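Side-chain contacts in PHD finger protein 14 (Danio rerio, PDB 7D86), which binds histone H3, preferably unmodified, through a zinc-finger reader module, and represses PDGFRA expression to regulate mesenchymal cell proliferation: residues M121-S124 with K125-A128; K199-L202 with A203-Y207. One frame throughout, in Å; residues are numbered along the deposited sequence.

Interaction 1 of 2, residues M121-S124 with K125-A128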
loop_
_atom_site.group_PDB
_atom_site.type_symbol
_atom_site.label_atom_id
_atom_site.label_comp_id
_atom_site.label_asym_id
_atom_site.label_seq_id
_atom_site.Cartn_x
_atom_site.Cartn_y
_atom_site.Cartn_z
ATOM N N MET A 121 2.851 -7.813 -18.330
ATOM C CA MET A 121 2.725 -8.892 -17.358
ATOM C C MET A 121 1.786 -8.493 -16.226
ATOM O O MET A 121 0.890 -9.258 -15.854
ATOM C CB MET A 121 4.113 -9.283 -16.826
ATOM C CG MET A 121 5.046 -9.909 -17.873
ATOM S SD MET A 121 5.836 -8.790 -19.069
ATOM C CE MET A 121 7.096 -7.982 -18.077
ATOM N N ASN A 122 1.969 -7.285 -15.676
ATOM C CA ASN A 122 1.064 -6.775 -14.648
ATOM C C ASN A 122 -0.375 -6.758 -15.146
ATOM O O ASN A 122 -1.290 -7.231 -14.459
ATOM C CB ASN A 122 1.470 -5.359 -14.227
ATOM C CG ASN A 122 2.850 -5.292 -13.609
ATOM O OD1 ASN A 122 3.604 -4.350 -13.856
ATOM N ND2 ASN A 122 3.186 -6.282 -12.790
ATOM N N TYR A 123 -0.590 -6.186 -16.334
ATOM C CA TYR A 123 -1.940 -6.019 -16.864
ATOM C C TYR A 123 -2.623 -7.358 -17.084
ATOM O O TYR A 123 -3.840 -7.480 -16.905
ATOM C CB TYR A 123 -1.888 -5.244 -18.178
ATOM C CG TYR A 123 -1.523 -3.793 -18.044
ATOM C CD1 TYR A 123 -2.028 -3.022 -17.002
ATOM C CD2 TYR A 123 -0.691 -3.179 -18.978
ATOM C CE1 TYR A 123 -1.710 -1.679 -16.889
ATOM C CE2 TYR A 123 -0.367 -1.837 -18.875
ATOM C CZ TYR A 123 -0.880 -1.091 -17.827
ATOM O OH TYR A 123 -0.557 0.246 -17.727
ATOM N N SER A 124 -1.859 -8.372 -17.491
ATOM C CA SER A 124 -2.419 -9.694 -17.730
ATOM C C SER A 124 -2.828 -10.400 -16.446
ATOM O O SER A 124 -3.481 -11.447 -16.519
ATOM C CB SER A 124 -1.410 -10.555 -18.497
ATOM O OG SER A 124 -0.277 -10.842 -17.689
ATOM N N LYS A 125 -2.472 -9.859 -15.279
ATOM C CA LYS A 125 -2.839 -10.476 -14.010
ATOM C C LYS A 125 -4.176 -9.989 -13.468
ATOM O O LYS A 125 -4.686 -10.592 -12.520
ATOM C CB LYS A 125 -1.767 -10.216 -12.941
ATOM C CG LYS A 125 -0.368 -10.682 -13.296
ATOM C CD LYS A 125 -0.246 -12.185 -13.230
ATOM C CE LYS A 125 1.140 -12.620 -13.667
ATOM N NZ LYS A 125 1.204 -14.083 -13.899
ATOM N N TYR A 126 -4.744 -8.914 -14.018
ATOM C CA TYR A 126 -5.968 -8.348 -13.452
ATOM C C TYR A 126 -7.075 -9.394 -13.422
ATOM O O TYR A 126 -7.353 -10.051 -14.429
ATOM C CB TYR A 126 -6.442 -7.133 -14.259
ATOM C CG TYR A 126 -5.602 -5.871 -14.174
ATOM C CD1 TYR A 126 -4.240 -5.912 -13.887
ATOM C CD2 TYR A 126 -6.182 -4.625 -14.398
ATOM C CE1 TYR A 126 -3.480 -4.744 -13.822
ATOM C CE2 TYR A 126 -5.434 -3.457 -14.337
ATOM C CZ TYR A 126 -4.086 -3.521 -14.050
ATOM O OH TYR A 126 -3.348 -2.354 -13.994
ATOM N N GLY A 127 -7.705 -9.549 -12.259
ATOM C CA GLY A 127 -8.804 -10.482 -12.106
ATOM C C GLY A 127 -8.441 -11.950 -12.116
ATOM O O GLY A 127 -9.347 -12.789 -12.125
ATOM N N ALA A 128 -7.149 -12.293 -12.101
ATOM C CA ALA A 128 -6.748 -13.694 -12.211
ATOM C C ALA A 128 -7.065 -14.496 -10.953
ATOM O O ALA A 128 -7.356 -15.695 -11.042
ATOM C CB ALA A 128 -5.253 -13.792 -12.519
HETATM O O HOH W 1 -6.385 -9.164 -17.507
#

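Interaction 2 of 2, residues K199-L202 with A203-Y207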
loop_
_atom_site.group_PDB
_atom_site.type_symbol
_atom_site.label_atom_id
_atom_site.label_comp_id
_atom_site.label_asym_id
_atom_site.label_seq_id
_atom_site.Cartn_x
_atom_site.Cartn_y
_atom_site.Cartn_z
ATOM N N LYS A 199 -4.212 -2.060 14.490
ATOM C CA LYS A 199 -4.594 -0.916 15.312
ATOM C C LYS A 199 -4.287 0.399 14.601
ATOM O O LYS A 199 -5.121 1.311 14.567
ATOM C CB LYS A 199 -3.884 -0.988 16.666
ATOM C CG LYS A 199 -4.157 0.206 17.566
ATOM C CD LYS A 199 -3.456 0.077 18.908
ATOM C CE LYS A 199 -3.701 1.298 19.783
ATOM N NZ LYS A 199 -5.134 1.456 20.158
ATOM N N ASN A 200 -3.096 0.511 14.010
ATOM C CA ASN A 200 -2.736 1.757 13.338
ATOM C C ASN A 200 -3.541 1.964 12.063
ATOM O O ASN A 200 -3.878 3.104 11.726
ATOM C CB ASN A 200 -1.237 1.786 13.034
ATOM C CG ASN A 200 -0.409 2.127 14.251
ATOM O OD1 ASN A 200 -0.939 2.258 15.352
ATOM N ND2 ASN A 200 0.894 2.271 14.064
ATOM N N TYR A 201 -3.864 0.887 11.347
ATOM C CA TYR A 201 -4.752 1.022 10.197
ATOM C C TYR A 201 -6.097 1.605 10.615
ATOM O O TYR A 201 -6.616 2.523 9.971
ATOM C CB TYR A 201 -4.940 -0.330 9.509
ATOM C CG TYR A 201 -5.736 -0.225 8.227
ATOM C CD1 TYR A 201 -5.102 0.006 7.016
ATOM C CD2 TYR A 201 -7.120 -0.349 8.231
ATOM C CE1 TYR A 201 -5.822 0.103 5.838
ATOM C CE2 TYR A 201 -7.850 -0.246 7.063
ATOM C CZ TYR A 201 -7.198 -0.022 5.869
ATOM O OH TYR A 201 -7.925 0.074 4.709
ATOM N N LEU A 202 -6.679 1.084 11.697
ATOM C CA LEU A 202 -7.965 1.596 12.160
ATOM C C LEU A 202 -7.875 3.066 12.549
ATOM O O LEU A 202 -8.804 3.841 12.296
ATOM C CB LEU A 202 -8.467 0.766 13.338
ATOM C CG LEU A 202 -8.910 -0.642 12.937
ATOM C CD1 LEU A 202 -9.091 -1.525 14.164
ATOM C CD2 LEU A 202 -10.198 -0.573 12.120
ATOM N N ALA A 203 -6.758 3.473 13.153
ATOM C CA ALA A 203 -6.619 4.857 13.580
ATOM C C ALA A 203 -6.488 5.825 12.408
ATOM O O ALA A 203 -6.700 7.030 12.596
ATOM C CB ALA A 203 -5.422 4.991 14.521
ATOM N N LEU A 204 -6.176 5.327 11.203
ATOM C CA LEU A 204 -6.008 6.208 10.048
ATOM C C LEU A 204 -7.292 6.951 9.706
ATOM O O LEU A 204 -7.252 8.132 9.349
ATOM C CB LEU A 204 -5.545 5.417 8.826
ATOM C CG LEU A 204 -4.058 5.129 8.660
ATOM C CD1 LEU A 204 -3.846 4.322 7.393
ATOM C CD2 LEU A 204 -3.262 6.427 8.623
ATOM N N GLN A 205 -8.437 6.268 9.780
ATOM C CA GLN A 205 -9.707 6.914 9.460
ATOM C C GLN A 205 -9.984 8.117 10.355
ATOM O O GLN A 205 -10.704 9.034 9.938
ATOM C CB GLN A 205 -10.856 5.906 9.567
ATOM C CG GLN A 205 -10.899 4.879 8.436
ATOM C CD GLN A 205 -9.906 3.746 8.622
ATOM O OE1 GLN A 205 -9.659 3.305 9.741
ATOM N NE2 GLN A 205 -9.331 3.269 7.522
ATOM N N SER A 206 -9.410 8.145 11.560
ATOM C CA SER A 206 -9.650 9.252 12.479
ATOM C C SER A 206 -9.022 10.551 11.989
ATOM O O SER A 206 -9.492 11.636 12.349
ATOM C CB SER A 206 -9.114 8.902 13.867
ATOM O OG SER A 206 -9.683 7.697 14.349
ATOM N N TYR A 207 -7.969 10.472 11.179
ATOM C CA TYR A 207 -7.260 11.653 10.708
ATOM C C TYR A 207 -7.812 12.205 9.401
ATOM O O TYR A 207 -7.336 13.245 8.934
ATOM C CB TYR A 207 -5.770 11.344 10.531
ATOM C CG TYR A 207 -5.090 10.861 11.788
ATOM C CD1 TYR A 207 -4.715 9.531 11.931
ATOM C CD2 TYR A 207 -4.823 11.732 12.833
ATOM C CE1 TYR A 207 -4.093 9.086 13.078
ATOM C CE2 TYR A 207 -4.201 11.294 13.986
ATOM C CZ TYR A 207 -3.838 9.969 14.104
ATOM O OH TYR A 207 -3.217 9.523 15.248
#

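Interaction 1 of 2, residues M121-S124 with K125-A128
Two overlapping beta turns lead the chain out of the short helix 120-123, and at the first of them, a type I turn, Y123 and Y126 bring their rings together. They form an offset edge-to-face pair, centroids 5.7 Å apart and planes at 69°, in which the edge of Y123 meets the face of Y126: CD1 of Y123 stands 3.6 Å from CZ of Y126. The shared chi1 (-70°) and the turn between them set the side chains side by side. The Y126 ring also brings CD1 to 3.3 Å from N122 O, near the ring plane. That oxygen accepts the K125 N-H at 3.0 Å, from above the carbonyl plane. A weak bond from Y126 N to Y123 O closes the turn. S124 OG donates a hydrogen bond to M121 O (2.7 Å), while CG of K125 rests 3.2 Å from the same oxygen. L118, E76 and V144 also touch Y126. With an alanine in place of Y126, the edge of Y123 would probably lose its aromatic face and a gap would open beside L118. The type II turn K125-A128 overlaps the first, and the pair carries the PHD-zinc-finger like domain from its short helix toward strand 145-147.

Interaction 2 of 2, residues K199-L202 with A203-Y207
Y201 and Q205, one helical turn apart, make the side-chain contact here: the tyrosine ring and the glutamine amide plane stand 53° apart, with the bend of the Q205 chain at chi2 (80°) bringing its end back over the preceding turn. The amide is probably modelled turned over, so no polar partner is assigned to it. On another side of the helix L204 lays its CB 3.3 Å from Y201 O and its CG 3.7 Å from N200 O, apolar carbon set against backbone oxygens. A203 N donates to K199 O at 3.1 Å, an i to i+4 bond; L204 N gives its stronger bond to Y201 O, also 3.1 Å, and only a weak one to N200 O, and S206 N and Y207 N then bond three residues back. Further out, Y201 has CG anti to the backbone N (chi1 -174°) and its side chain touches Q163 and R164 of helix 159-164, whereas N200 ND2 bonds to L16 O and A203 touches I11, both in loops of the first PHD finger. The pattern is that of an alpha helix loosening into i to i+3 bonding at its C-terminal end, here in helix 191-204, which bridges the two PHD fingers.

Overall arrangement
Both interactions are local and lie at the surface, at the ends of different helices, and their nearest atoms are about 19 Å apart on opposite sides of the chain's centre. Interaction 1 spans the end of the short helix 120-123 and the turns after it, and depends on an aromatic pair; interaction 2 ends the long helix 191-204 and rests on backbone hydrogen bonds, with aliphatic carbon against carbonyl oxygens and an oblique tyrosine–glutamine contact. N122 is buried in the first, while no touching residue of the second is. Each is near zinc sites without joining them: Y126 lies about 8 Å, side chain to side chain, from C75, and L204 about 7 Å from C12. One shapes a connection within a domain; the other lies on a helix that touches both PHD fingers.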